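PDB 7LKJ: aminofutalosine deaminase from Helicobacter pylori, which hydrolyses carbon-nitrogen bonds as a metal-dependent amidohydrolase, probably deaminating aminofutalosine and adenosine. Local coordinates for residues E17-S22 and Q64-S69; F75-T80 and G131-I136; L218-L223 and N260-M265; E224-L229 and N276-L281. All coordinates share one frame; numbering follows the deposited sequence.

Contact 1 of 4, residues E17-S22 and Q64-S69; sequences EIIGAS and QFFENS
Gln64 sets the parallel register with strand 17-21 through its own backbone: Gln64 N donates to Ile18 O at 3.0 Å, and Gln64 O accepts from Gly20 N, so the two bonds bracket Ile19. Next comes Phe65, whose ring, with CG opposite the backbone N (chi1 -171°), leans across the neighbouring strand from Gly20 toward Ala21, on the side where Gly20 offers no side chain. Its CD1 lies 3.4 Å from Gly20 O and its CE1 3.6 Å from Ala21 O. Phe66 N donates to Gly20 O at 2.7 Å, while the Phe66 ring turns to the other face and meets Ile19 CD1 with its edge, 3.9 Å from CE2. This pairing lies at one side of a four-stranded mixed sheet, part of the small beta domain beside the amidohydrolase barrel; Ile19 and Phe66 face Val389 of a second sheet. Phe66 O takes a weak bond from Ser22 N. Glu67 bends its chain so that OE1 comes near Ser22 OG; Lys395 salt-bridges the carboxylate and hydrogen-bonds the hydroxyl. Asn68 N donates to Ser22 OG at 3.0 Å (145° at the hydrogen). Beyond it, Ser69 O approaches Ala21 CB at 3.7 Å.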
loop_
_atom_site.group_PDB
_atom_site.type_symbol
_atom_site.label_atom_id
_atom_site.label_comp_id
_atom_site.label_asym_id
_atom_site.label_seq_id
_atom_site.Cartn_x
_atom_site.Cartn_y
_atom_site.Cartn_z
ATOM N N GLU A 17 8.381 -11.449 35.284
ATOM C CA GLU A 17 7.126 -11.996 34.790
ATOM C C GLU A 17 7.393 -12.746 33.493
ATOM O O GLU A 17 8.414 -12.539 32.832
ATOM C CB GLU A 17 6.068 -10.905 34.584
ATOM C CG GLU A 17 6.244 -10.083 33.324
ATOM C CD GLU A 17 5.210 -8.979 33.206
ATOM O OE1 GLU A 17 4.040 -9.218 33.571
ATOM O OE2 GLU A 17 5.567 -7.871 32.752
ATOM N N ILE A 18 6.458 -13.622 33.133
ATOM C CA ILE A 18 6.610 -14.517 31.993
ATOM C C ILE A 18 5.510 -14.235 30.980
ATOM O O ILE A 18 4.352 -14.008 31.348
ATOM C CB ILE A 18 6.580 -15.995 32.439
ATOM C CG1 ILE A 18 7.938 -16.425 32.971
ATOM C CG2 ILE A 18 6.183 -16.902 31.297
ATOM C CD1 ILE A 18 7.859 -17.452 34.076
ATOM N N ILE A 19 5.884 -14.228 29.701
ATOM C CA ILE A 19 4.941 -14.073 28.601
ATOM C C ILE A 19 5.354 -15.008 27.471
ATOM O O ILE A 19 6.547 -15.190 27.204
ATOM C CB ILE A 19 4.895 -12.610 28.122
ATOM C CG1 ILE A 19 4.077 -12.471 26.847
ATOM C CG2 ILE A 19 6.296 -12.096 27.862
ATOM C CD1 ILE A 19 3.923 -11.048 26.431
ATOM N N GLY A 20 4.369 -15.599 26.808
ATOM C CA GLY A 20 4.638 -16.472 25.679
ATOM C C GLY A 20 3.524 -16.396 24.663
ATOM O O GLY A 20 2.371 -16.105 24.996
ATOM N N ALA A 21 3.873 -16.669 23.409
ATOM C CA ALA A 21 2.928 -16.629 22.305
ATOM C C ALA A 21 3.087 -17.879 21.451
ATOM O O ALA A 21 4.065 -18.623 21.569
ATOM C CB ALA A 21 3.117 -15.370 21.449
ATOM N N SER A 22 2.100 -18.105 20.581
ATOM C CA SER A 22 2.171 -19.233 19.657
ATOM C C SER A 22 3.347 -19.101 18.701
ATOM O O SER A 22 3.869 -20.110 18.215
ATOM C CB SER A 22 0.862 -19.351 18.876
ATOM O OG SER A 22 -0.146 -19.964 19.659
ATOM N N GLN A 64 1.700 -15.338 31.485
ATOM C CA GLN A 64 0.586 -15.213 30.556
ATOM C C GLN A 64 0.996 -15.825 29.228
ATOM O O GLN A 64 2.095 -15.555 28.731
ATOM C CB GLN A 64 0.182 -13.747 30.355
ATOM C CG GLN A 64 -0.063 -12.974 31.640
ATOM C CD GLN A 64 0.445 -11.546 31.562
ATOM O OE1 GLN A 64 1.228 -11.108 32.406
ATOM N NE2 GLN A 64 0.004 -10.814 30.545
ATOM N N PHE A 65 0.120 -16.646 28.656
ATOM C CA PHE A 65 0.340 -17.223 27.339
ATOM C C PHE A 65 -0.727 -16.713 26.382
ATOM O O PHE A 65 -1.881 -16.512 26.772
ATOM C CB PHE A 65 0.318 -18.753 27.377
ATOM C CG PHE A 65 0.754 -19.390 26.089
ATOM C CD1 PHE A 65 2.090 -19.404 25.725
ATOM C CD2 PHE A 65 -0.174 -19.964 25.235
ATOM C CE1 PHE A 65 2.495 -19.986 24.537
ATOM C CE2 PHE A 65 0.224 -20.547 24.045
ATOM C CZ PHE A 65 1.561 -20.558 23.696
ATOM N N PHE A 66 -0.332 -16.499 25.131
ATOM C CA PHE A 66 -1.216 -15.952 24.108
ATOM C C PHE A 66 -1.256 -16.919 22.933
ATOM O O PHE A 66 -0.253 -17.097 22.234
ATOM C CB PHE A 66 -0.749 -14.564 23.673
ATOM C CG PHE A 66 -0.871 -13.523 24.748
ATOM C CD1 PHE A 66 -2.108 -13.006 25.090
ATOM C CD2 PHE A 66 0.250 -13.067 25.422
ATOM C CE1 PHE A 66 -2.228 -12.050 26.081
ATOM C CE2 PHE A 66 0.138 -12.111 26.414
ATOM C CZ PHE A 66 -1.103 -11.602 26.743
ATOM N N GLU A 67 -2.410 -17.539 22.717
ATOM C CA GLU A 67 -2.591 -18.466 21.614
ATOM C C GLU A 67 -2.982 -17.706 20.354
ATOM O O GLU A 67 -3.687 -16.694 20.411
ATOM C CB GLU A 67 -3.662 -19.506 21.949
ATOM C CG GLU A 67 -3.202 -20.599 22.902
ATOM C CD GLU A 67 -2.554 -21.769 22.186
ATOM O OE1 GLU A 67 -2.410 -21.706 20.946
ATOM O OE2 GLU A 67 -2.196 -22.756 22.863
ATOM N N ASN A 68 -2.519 -18.212 19.211
ATOM C CA ASN A 68 -2.719 -17.562 17.915
ATOM C C ASN A 68 -2.278 -16.099 17.959
ATOM O O ASN A 68 -2.965 -15.198 17.474
ATOM C CB ASN A 68 -4.175 -17.686 17.464
ATOM C CG ASN A 68 -4.755 -19.056 17.748
ATOM O OD1 ASN A 68 -4.079 -20.072 17.594
ATOM N ND2 ASN A 68 -6.014 -19.089 18.170
ATOM N N SER A 69 -1.113 -15.869 18.556
ATOM C CA SER A 69 -0.539 -14.540 18.681
ATOM C C SER A 69 0.925 -14.580 18.264
ATOM O O SER A 69 1.536 -15.645 18.151
ATOM C CB SER A 69 -0.667 -14.003 20.114
ATOM O OG SER A 69 -2.024 -13.798 20.465
#

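Contact 2 of 4, residues F75-T80 and G131-I136; sequences FINAHT and GSVGAI. With FE (Fe (III) ion), chain E.
His79 and Ile136 meet beside the metal, the imidazole obliquely crossed by the isoleucine side chain, with His79 CE1 3.5 Å from Ile136 CG1. These residues sit on adjacent parallel strands of the TIM barrel, and His79 is the first histidine of the His-x-His motif with which amidohydrolases bind metal at the end of an early barrel strand. His79 NE2 and His221 NE2 hold the iron(III) ion, the former at 2.2 Å; His81 and Asp328 complete the known iron-binding residues. A first torsion of -161°, pointing CG away from the backbone N, carries the ring to the ion, and Ile136 CG1 and CD1 both come nearest to ND1 and CE1.

One shell out, the backbone carries a beta bulge. Asn77 pairs with Val133, but Thr80 pairs with Ala135, so the first strand gains a residue around Ala78 and His79. Gly134 N donates to Asn77 O at 2.7 Å before the bulge, and Ile136 N to Thr80 O at 3.2 Å after it; between them Thr80 N makes only a weak bond to Gly134 O. The amide of Asn77 is held by Thr327 and Gln125, and Thr80 OG1 bonds weakly to the backbone O of iron-binding Asp328. Farther back, Asn77 N donates to Ser132 O at 2.9 Å, and on the other sheet face Ile76 CG1 rests 3.8 Å from Ser132 CB.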
loop_
_atom_site.group_PDB
_atom_site.type_symbol
_atom_site.label_atom_id
_atom_site.label_comp_id
_atom_site.label_asym_id
_atom_site.label_seq_id
_atom_site.Cartn_x
_atom_site.Cartn_y
_atom_site.Cartn_z
ATOM N N PHE A 75 8.830 -2.153 17.658
ATOM C CA PHE A 75 9.431 -1.644 16.439
ATOM C C PHE A 75 10.276 -0.407 16.728
ATOM O O PHE A 75 10.185 0.218 17.789
ATOM C CB PHE A 75 8.354 -1.320 15.406
ATOM C CG PHE A 75 7.610 -2.522 14.910
ATOM C CD1 PHE A 75 8.293 -3.609 14.391
ATOM C CD2 PHE A 75 6.228 -2.567 14.962
ATOM C CE1 PHE A 75 7.612 -4.719 13.934
ATOM C CE2 PHE A 75 5.540 -3.674 14.505
ATOM C CZ PHE A 75 6.234 -4.752 13.991
ATOM N N ILE A 76 11.109 -0.054 15.754
ATOM C CA ILE A 76 11.940 1.139 15.817
ATOM C C ILE A 76 11.728 1.914 14.528
ATOM O O ILE A 76 12.042 1.417 13.439
ATOM C CB ILE A 76 13.428 0.807 16.015
ATOM C CG1 ILE A 76 13.655 0.159 17.383
ATOM C CG2 ILE A 76 14.272 2.063 15.883
ATOM C CD1 ILE A 76 13.838 -1.339 17.328
ATOM N N ASN A 77 11.192 3.125 14.649
ATOM C CA ASN A 77 10.950 4.007 13.511
ATOM C C ASN A 77 12.064 5.047 13.521
ATOM O O ASN A 77 12.020 6.012 14.283
ATOM C CB ASN A 77 9.569 4.648 13.617
ATOM C CG ASN A 77 9.091 5.229 12.305
ATOM O OD1 ASN A 77 9.825 5.257 11.320
ATOM N ND2 ASN A 77 7.849 5.699 12.287
ATOM N N ALA A 78 13.061 4.857 12.662
ATOM C CA ALA A 78 14.281 5.643 12.784
ATOM C C ALA A 78 14.195 7.015 12.128
ATOM O O ALA A 78 15.093 7.837 12.344
ATOM C CB ALA A 78 15.457 4.861 12.200
ATOM N N HIS A 79 13.153 7.290 11.344
ATOM C CA HIS A 79 13.047 8.558 10.623
ATOM C C HIS A 79 11.588 8.986 10.559
ATOM O O HIS A 79 10.790 8.370 9.847
ATOM C CB HIS A 79 13.639 8.444 9.220
ATOM C CG HIS A 79 13.980 9.764 8.607
ATOM N ND1 HIS A 79 14.981 10.575 9.099
ATOM C CD2 HIS A 79 13.451 10.418 7.547
ATOM C CE1 HIS A 79 15.056 11.670 8.364
ATOM N NE2 HIS A 79 14.138 11.601 7.417
ATOM N N THR A 80 11.237 10.024 11.315
ATOM C CA THR A 80 9.871 10.535 11.342
ATOM C C THR A 80 9.892 11.971 11.841
ATOM O O THR A 80 10.515 12.269 12.865
ATOM C CB THR A 80 8.958 9.685 12.218
ATOM O OG1 THR A 80 7.701 10.351 12.391
ATOM C CG2 THR A 80 9.574 9.548 13.524
ATOM N N GLY A 131 8.154 1.260 19.715
ATOM C CA GLY A 131 8.578 1.662 21.043
ATOM C C GLY A 131 9.736 2.638 21.060
ATOM O O GLY A 131 9.933 3.352 22.047
ATOM N N SER A 132 10.500 2.694 19.973
ATOM C CA SER A 132 11.622 3.613 19.863
ATOM C C SER A 132 11.547 4.309 18.517
ATOM O O SER A 132 11.257 3.679 17.496
ATOM C CB SER A 132 12.962 2.886 20.005
ATOM O OG SER A 132 12.959 2.030 21.134
ATOM N N VAL A 133 11.790 5.615 18.519
ATOM C CA VAL A 133 11.666 6.428 17.318
ATOM C C VAL A 133 12.835 7.402 17.222
ATOM O O VAL A 133 13.261 7.977 18.229
ATOM C CB VAL A 133 10.313 7.161 17.283
ATOM C CG1 VAL A 133 10.091 7.659 15.956
ATOM C CG2 VAL A 133 9.188 6.205 17.555
ATOM N N GLY A 134 13.337 7.601 16.002
ATOM C CA GLY A 134 14.306 8.645 15.715
ATOM C C GLY A 134 13.696 9.878 15.077
ATOM O O GLY A 134 13.564 9.954 13.851
ATOM N N ALA A 135 13.330 10.856 15.904
ATOM C CA ALA A 135 12.577 12.021 15.457
ATOM C C ALA A 135 13.511 13.135 15.002
ATOM O O ALA A 135 14.477 13.470 15.695
ATOM C CB ALA A 135 11.667 12.526 16.577
ATOM N N ILE A 136 13.213 13.704 13.837
ATOM C CA ILE A 136 13.926 14.862 13.312
ATOM C C ILE A 136 13.188 16.123 13.741
ATOM O O ILE A 136 11.981 16.258 13.501
ATOM C CB ILE A 136 14.037 14.789 11.780
ATOM C CG1 ILE A 136 14.649 13.454 11.349
ATOM C CG2 ILE A 136 14.837 15.966 11.243
ATOM C CD1 ILE A 136 16.151 13.413 11.445
HETATM FE FE FE E . 13.014 12.895 6.073
#

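Contact 3 of 4, residues L218-L223 and N260-M265; sequences LSTHFL and NDYIDM. With FE (Fe (III) ion), chain E.
Phe222 on strand 218-222 and Ile263 on helix 259-263 bring the two backbones no closer than 8.9 Å between their CA atoms, so the space between strand and helix is bridged by side chains. This is the layering of a TIM barrel, in which alternate residues of a strand face the surrounding helices or the interior. Thr220 and Phe222 turn toward the helix; His221, between them, turns away and binds the iron(III) ion through NE2 at 2.3 Å.

Tyr262 arrives from the opposite direction to Thr220, and its OH donates to Thr220 OG1 at 2.5 Å. The threonine oxygen lies at the edge of the tyrosine ring and in its plane; chi1 of -161° turns OG1 toward the helix to meet it. Alongside, the Phe222 and Tyr262 rings slide past one another in opposite directions. Their planes are only 3° apart and their centroids 5.8 Å, yet neither ring lies over the other: they meet rim to rim, with Phe222 CD1 3.5 Å from Tyr262 CD2. Ile263 runs at about a right angle to Phe222, setting both CG1 and CD1 against CZ, CD1 at 3.6 Å. Leu223 closes one face of the Phe222 ring, its CG 3.6 Å above the centre. Beyond the pair, Tyr256 meets Tyr262 edge to face and Ile287 of helix 281-291 touches both Phe222 and Ile263.

Because Thr220 OG1 also bonds to Val193 O on the adjacent strand, the buried hydroxyl accepts from the helix while remaining tied to the sheet, a directed polar link within an otherwise apolar interface.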
loop_
_atom_site.group_PDB
_atom_site.type_symbol
_atom_site.label_atom_id
_atom_site.label_comp_id
_atom_site.label_asym_id
_atom_site.label_seq_id
_atom_site.Cartn_x
_atom_site.Cartn_y
_atom_site.Cartn_z
ATOM N N LEU A 218 24.457 11.153 13.764
ATOM C CA LEU A 218 24.217 12.019 12.619
ATOM C C LEU A 218 23.224 11.341 11.688
ATOM O O LEU A 218 23.411 10.179 11.316
ATOM C CB LEU A 218 25.512 12.331 11.867
ATOM C CG LEU A 218 26.628 13.047 12.626
ATOM C CD1 LEU A 218 27.966 12.518 12.179
ATOM C CD2 LEU A 218 26.553 14.545 12.393
ATOM N N SER A 219 22.154 12.045 11.347
ATOM C CA SER A 219 21.263 11.617 10.281
ATOM C C SER A 219 21.252 12.679 9.194
ATOM O O SER A 219 21.451 13.866 9.465
ATOM C CB SER A 219 19.841 11.366 10.785
ATOM O OG SER A 219 19.012 12.483 10.527
ATOM N N THR A 220 21.020 12.246 7.959
ATOM C CA THR A 220 20.985 13.184 6.849
ATOM C C THR A 220 20.195 12.571 5.703
ATOM O O THR A 220 20.166 11.349 5.529
ATOM C CB THR A 220 22.401 13.573 6.394
ATOM O OG1 THR A 220 22.347 14.791 5.640
ATOM C CG2 THR A 220 23.038 12.477 5.549
ATOM N N HIS A 221 19.532 13.438 4.943
ATOM C CA HIS A 221 18.841 13.039 3.725
ATOM C C HIS A 221 19.831 13.134 2.571
ATOM O O HIS A 221 20.415 14.198 2.337
ATOM C CB HIS A 221 17.623 13.927 3.466
ATOM C CG HIS A 221 16.703 14.057 4.640
ATOM N ND1 HIS A 221 17.048 14.736 5.789
ATOM C CD2 HIS A 221 15.440 13.608 4.836
ATOM C CE1 HIS A 221 16.043 14.693 6.645
ATOM N NE2 HIS A 221 15.054 14.016 6.090
ATOM N N PHE A 222 20.024 12.031 1.855
ATOM C CA PHE A 222 21.037 11.959 0.811
ATOM C C PHE A 222 20.427 11.455 -0.486
ATOM O O PHE A 222 19.707 10.452 -0.487
ATOM C CB PHE A 222 22.192 11.049 1.241
ATOM C CG PHE A 222 23.333 11.016 0.268
ATOM C CD1 PHE A 222 24.065 12.161 0.002
ATOM C CD2 PHE A 222 23.678 9.840 -0.377
ATOM C CE1 PHE A 222 25.119 12.135 -0.891
ATOM C CE2 PHE A 222 24.731 9.806 -1.271
ATOM C CZ PHE A 222 25.452 10.957 -1.529
ATOM N N LEU A 223 20.752 12.145 -1.585
ATOM C CA LEU A 223 20.275 11.874 -2.941
ATOM C C LEU A 223 18.890 11.239 -2.988
ATOM O O LEU A 223 18.737 10.095 -3.426
ATOM C CB LEU A 223 21.289 10.994 -3.676
ATOM C CG LEU A 223 22.669 11.639 -3.830
ATOM C CD1 LEU A 223 23.618 10.727 -4.588
ATOM C CD2 LEU A 223 22.555 12.996 -4.515
ATOM N N ASN A 260 30.947 12.463 -3.666
ATOM C CA ASN A 260 31.880 12.049 -2.626
ATOM C C ASN A 260 32.254 13.192 -1.692
ATOM O O ASN A 260 32.619 12.935 -0.541
ATOM C CB ASN A 260 33.141 11.456 -3.254
ATOM C CG ASN A 260 32.879 10.131 -3.941
ATOM O OD1 ASN A 260 31.852 9.493 -3.715
ATOM N ND2 ASN A 260 33.812 9.710 -4.788
ATOM N N ASP A 261 32.164 14.442 -2.154
ATOM C CA ASP A 261 32.523 15.564 -1.293
ATOM C C ASP A 261 31.541 15.718 -0.138
ATOM O O ASP A 261 31.937 16.126 0.959
ATOM C CB ASP A 261 32.591 16.854 -2.109
ATOM C CG ASP A 261 33.144 18.018 -1.312
ATOM O OD1 ASP A 261 33.970 17.780 -0.406
ATOM O OD2 ASP A 261 32.753 19.171 -1.592
ATOM N N TYR A 262 30.266 15.398 -0.362
ATOM C CA TYR A 262 29.297 15.429 0.727
ATOM C C TYR A 262 29.472 14.229 1.647
ATOM O O TYR A 262 29.297 14.345 2.865
ATOM C CB TYR A 262 27.873 15.473 0.169
ATOM C CG TYR A 262 26.801 15.643 1.225
ATOM C CD1 TYR A 262 26.559 16.880 1.806
ATOM C CD2 TYR A 262 26.032 14.563 1.642
ATOM C CE1 TYR A 262 25.581 17.040 2.772
ATOM C CE2 TYR A 262 25.051 14.712 2.607
ATOM C CZ TYR A 262 24.830 15.954 3.169
ATOM O OH TYR A 262 23.856 16.111 4.130
ATOM N N ILE A 263 29.818 13.073 1.080
ATOM C CA ILE A 263 29.916 11.847 1.867
ATOM C C ILE A 263 31.135 11.894 2.782
ATOM O O ILE A 263 31.045 11.584 3.976
ATOM C CB ILE A 263 29.961 10.621 0.938
ATOM C CG1 ILE A 263 28.677 10.523 0.112
ATOM C CG2 ILE A 263 30.184 9.348 1.742
ATOM C CD1 ILE A 263 28.790 9.603 -1.085
ATOM N N ASP A 264 32.291 12.283 2.236
ATOM C CA ASP A 264 33.540 12.271 2.992
ATOM C C ASP A 264 33.518 13.177 4.218
ATOM O O ASP A 264 34.403 13.050 5.071
ATOM C CB ASP A 264 34.706 12.668 2.084
ATOM C CG ASP A 264 34.893 11.709 0.926
ATOM O OD1 ASP A 264 34.170 10.691 0.874
ATOM O OD2 ASP A 264 35.762 11.972 0.069
ATOM N N MET A 265 32.543 14.080 4.330
ATOM C CA MET A 265 32.410 14.861 5.554
ATOM C C MET A 265 31.961 13.994 6.721
ATOM O O MET A 265 32.255 14.312 7.879
ATOM C CB MET A 265 31.431 16.015 5.340
ATOM C CG MET A 265 31.919 17.069 4.365
ATOM S SD MET A 265 30.709 18.381 4.110
ATOM C CE MET A 265 29.176 17.468 4.267
HETATM FE FE FE E . 13.014 12.895 6.073
#

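Contact 4 of 4, residues E224-L229 and N276-L281; sequences ESLEEL and NQFASL. With EDO (1,2-ethanediol), chain G.
Phe278 presents one face of its ring to the peptide bond between Ser225 and Leu226: Ser225 C lies 3.3 Å above the plane toward the rim, and Leu226 N 3.4 Å above it, over the centre. At the ring's edge, near its plane, sits Glu224 O, 3.6 Å from CD1. The aromatic group is thus laid against the backbone where the chain enters helix 226-234, and Leu226 adds a side-chain contact, CB 3.5 Å from Phe278 CE2. A chi1 of -79°, which puts CG trans to the carbonyl carbon, directs the ring at this peptide.

The side chains of Glu224 and Gln277 run alongside each other and point the same way, their end planes 16° apart; the contact itself is Gln277 OE1 against Glu224 CG, at 3.8 Å. Glu224 O and Gln277 OE1 are both acceptors and form no bond; Glu224 O accepts from Ser307 OG, and Gln277 NE2 bonds weakly to Asn303. The Glu224 side chain comes to about 6 Å from the iron(III) ion, placing this junction just outside the metal's coordination shell.

Ser225 is the N-cap of its helix, OG accepting a weak bond from Glu228 N. One turn along, Leu229 CD1 makes a van der Waals approach to Phe278 O at 3.9 Å. That carbonyl accepts from O1 of an ethanediol molecule at 3.1 Å, probably a remnant of the crystallisation liquor.

Both segments follow barrel strands, 218-222 and 271-275, and each leads into the next helix, 226-234 and 281-291. Phe96 of helix 96-104 touches Glu224 and Ser225, whereas Leu281 packs on helix 313-319.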
loop_
_atom_site.group_PDB
_atom_site.type_symbol
_atom_site.label_atom_id
_atom_site.label_comp_id
_atom_site.label_asym_id
_atom_site.label_seq_id
_atom_site.Cartn_x
_atom_site.Cartn_y
_atom_site.Cartn_z
ATOM N N GLU A 224 17.878 11.982 -2.541
ATOM C CA GLU A 224 16.509 11.488 -2.516
ATOM C C GLU A 224 15.775 11.705 -3.836
ATOM O O GLU A 224 14.758 11.046 -4.083
ATOM C CB GLU A 224 15.745 12.167 -1.369
ATOM C CG GLU A 224 14.283 11.774 -1.218
ATOM C CD GLU A 224 13.551 12.639 -0.212
ATOM O OE1 GLU A 224 12.436 12.261 0.206
ATOM O OE2 GLU A 224 14.095 13.698 0.165
ATOM N N SER A 225 16.290 12.568 -4.709
ATOM C CA SER A 225 15.592 12.959 -5.923
ATOM C C SER A 225 16.544 12.933 -7.111
ATOM O O SER A 225 17.769 12.931 -6.956
ATOM C CB SER A 225 14.966 14.350 -5.786
ATOM O OG SER A 225 15.780 15.199 -4.997
ATOM N N LEU A 226 15.956 12.921 -8.310
ATOM C CA LEU A 226 16.745 13.087 -9.526
ATOM C C LEU A 226 17.210 14.527 -9.698
ATOM O O LEU A 226 18.251 14.770 -10.320
ATOM C CB LEU A 226 15.929 12.643 -10.741
ATOM C CG LEU A 226 16.568 12.795 -12.122
ATOM C CD1 LEU A 226 17.858 11.995 -12.212
ATOM C CD2 LEU A 226 15.593 12.378 -13.210
ATOM N N GLU A 227 16.470 15.490 -9.144
ATOM C CA GLU A 227 16.915 16.877 -9.199
ATOM C C GLU A 227 18.110 17.105 -8.288
ATOM O O GLU A 227 18.972 17.940 -8.587
ATOM C CB GLU A 227 15.772 17.815 -8.812
ATOM C CG GLU A 227 14.579 17.766 -9.748
ATOM C CD GLU A 227 13.451 16.910 -9.207
ATOM O OE1 GLU A 227 13.740 15.917 -8.505
ATOM O OE2 GLU A 227 12.276 17.229 -9.483
ATOM N N GLU A 228 18.176 16.374 -7.176
ATOM C CA GLU A 228 19.309 16.487 -6.268
ATOM C C GLU A 228 20.569 15.850 -6.841
ATOM O O GLU A 228 21.676 16.326 -6.566
ATOM C CB GLU A 228 18.943 15.847 -4.928
ATOM C CG GLU A 228 20.056 15.790 -3.901
ATOM C CD GLU A 228 19.562 15.292 -2.557
ATOM O OE1 GLU A 228 18.335 15.341 -2.323
ATOM O OE2 GLU A 228 20.394 14.847 -1.741
ATOM N N LEU A 229 20.432 14.795 -7.648
ATOM C CA LEU A 229 21.617 14.161 -8.213
ATOM C C LEU A 229 22.258 15.034 -9.290
ATOM O O LEU A 229 23.463 15.303 -9.243
ATOM C CB LEU A 229 21.266 12.788 -8.784
ATOM C CG LEU A 229 22.411 12.080 -9.508
ATOM C CD1 LEU A 229 23.438 11.593 -8.499
ATOM C CD2 LEU A 229 21.901 10.921 -10.350
ATOM N N ASN A 276 18.328 7.727 -0.313
ATOM C CA ASN A 276 19.416 7.223 -1.162
ATOM C C ASN A 276 18.916 6.385 -2.340
ATOM O O ASN A 276 19.593 5.452 -2.777
ATOM C CB ASN A 276 20.423 6.402 -0.348
ATOM C CG ASN A 276 20.670 6.968 1.033
ATOM O OD1 ASN A 276 21.522 7.836 1.220
ATOM N ND2 ASN A 276 19.936 6.462 2.018
ATOM N N GLN A 277 17.739 6.710 -2.884
ATOM C CA GLN A 277 17.253 5.965 -4.044
ATOM C C GLN A 277 17.994 6.328 -5.323
ATOM O O GLN A 277 17.917 5.579 -6.302
ATOM C CB GLN A 277 15.753 6.180 -4.245
ATOM C CG GLN A 277 14.953 6.226 -2.965
ATOM C CD GLN A 277 14.772 7.641 -2.474
ATOM O OE1 GLN A 277 15.602 8.505 -2.736
ATOM N NE2 GLN A 277 13.684 7.889 -1.761
ATOM N N PHE A 278 18.708 7.452 -5.341
ATOM C CA PHE A 278 19.417 7.902 -6.531
ATOM C C PHE A 278 20.926 7.821 -6.365
ATOM O O PHE A 278 21.666 8.321 -7.219
ATOM C CB PHE A 278 18.996 9.328 -6.891
ATOM C CG PHE A 278 17.679 9.405 -7.607
ATOM C CD1 PHE A 278 16.502 9.590 -6.903
ATOM C CD2 PHE A 278 17.618 9.278 -8.985
ATOM C CE1 PHE A 278 15.286 9.657 -7.560
ATOM C CE2 PHE A 278 16.406 9.341 -9.648
ATOM C CZ PHE A 278 15.238 9.532 -8.935
ATOM N N ALA A 279 21.400 7.210 -5.282
ATOM C CA ALA A 279 22.820 6.950 -5.112
ATOM C C ALA A 279 23.201 5.695 -5.886
ATOM O O ALA A 279 22.573 4.644 -5.727
ATOM C CB ALA A 279 23.164 6.789 -3.633
ATOM N N SER A 280 24.229 5.805 -6.721
ATOM C CA SER A 280 24.678 4.673 -7.511
ATOM C C SER A 280 25.484 3.709 -6.642
ATOM O O SER A 280 25.839 4.007 -5.498
ATOM C CB SER A 280 25.510 5.144 -8.701
ATOM O OG SER A 280 26.460 6.115 -8.303
ATOM N N LEU A 281 25.754 2.525 -7.198
ATOM C CA LEU A 281 26.518 1.521 -6.463
ATOM C C LEU A 281 27.885 2.057 -6.054
ATOM O O LEU A 281 28.380 1.750 -4.963
ATOM C CB LEU A 281 26.669 0.254 -7.303
ATOM C CG LEU A 281 27.417 -0.888 -6.613
ATOM C CD1 LEU A 281 26.492 -1.637 -5.669
ATOM C CD2 LEU A 281 28.032 -1.828 -7.635
HETATM C C1 EDO G . 22.654 6.364 -10.679
HETATM O O1 EDO G . 23.098 7.406 -9.802
HETATM C C2 EDO G . 21.646 5.484 -9.950
HETATM O O2 EDO G . 20.506 6.265 -9.572
#

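How the contacts relate
From the N terminus, contact 1 joins the first strand to 62-66, closing a loop within the small beta domain; the chain then passes directly into strand 69-81. Contact 2 follows in series, joining that strand to 130-137 across an intervening helical excursion. Contacts 3 and 4 come later and cross: segments 218-223, 224-229, 260-265 and 276-281 alternate between them, so strand 218-222, its following helix, helix 259-263 and the loop after strand 271-275 are tied together. They touch through Leu223 and Phe278, probably by a backbone hydrogen bond. Contacts 2 and 3 meet at the iron(III) ion, whereas contact 1 lies across the chain's centre from contacts 3 and 4.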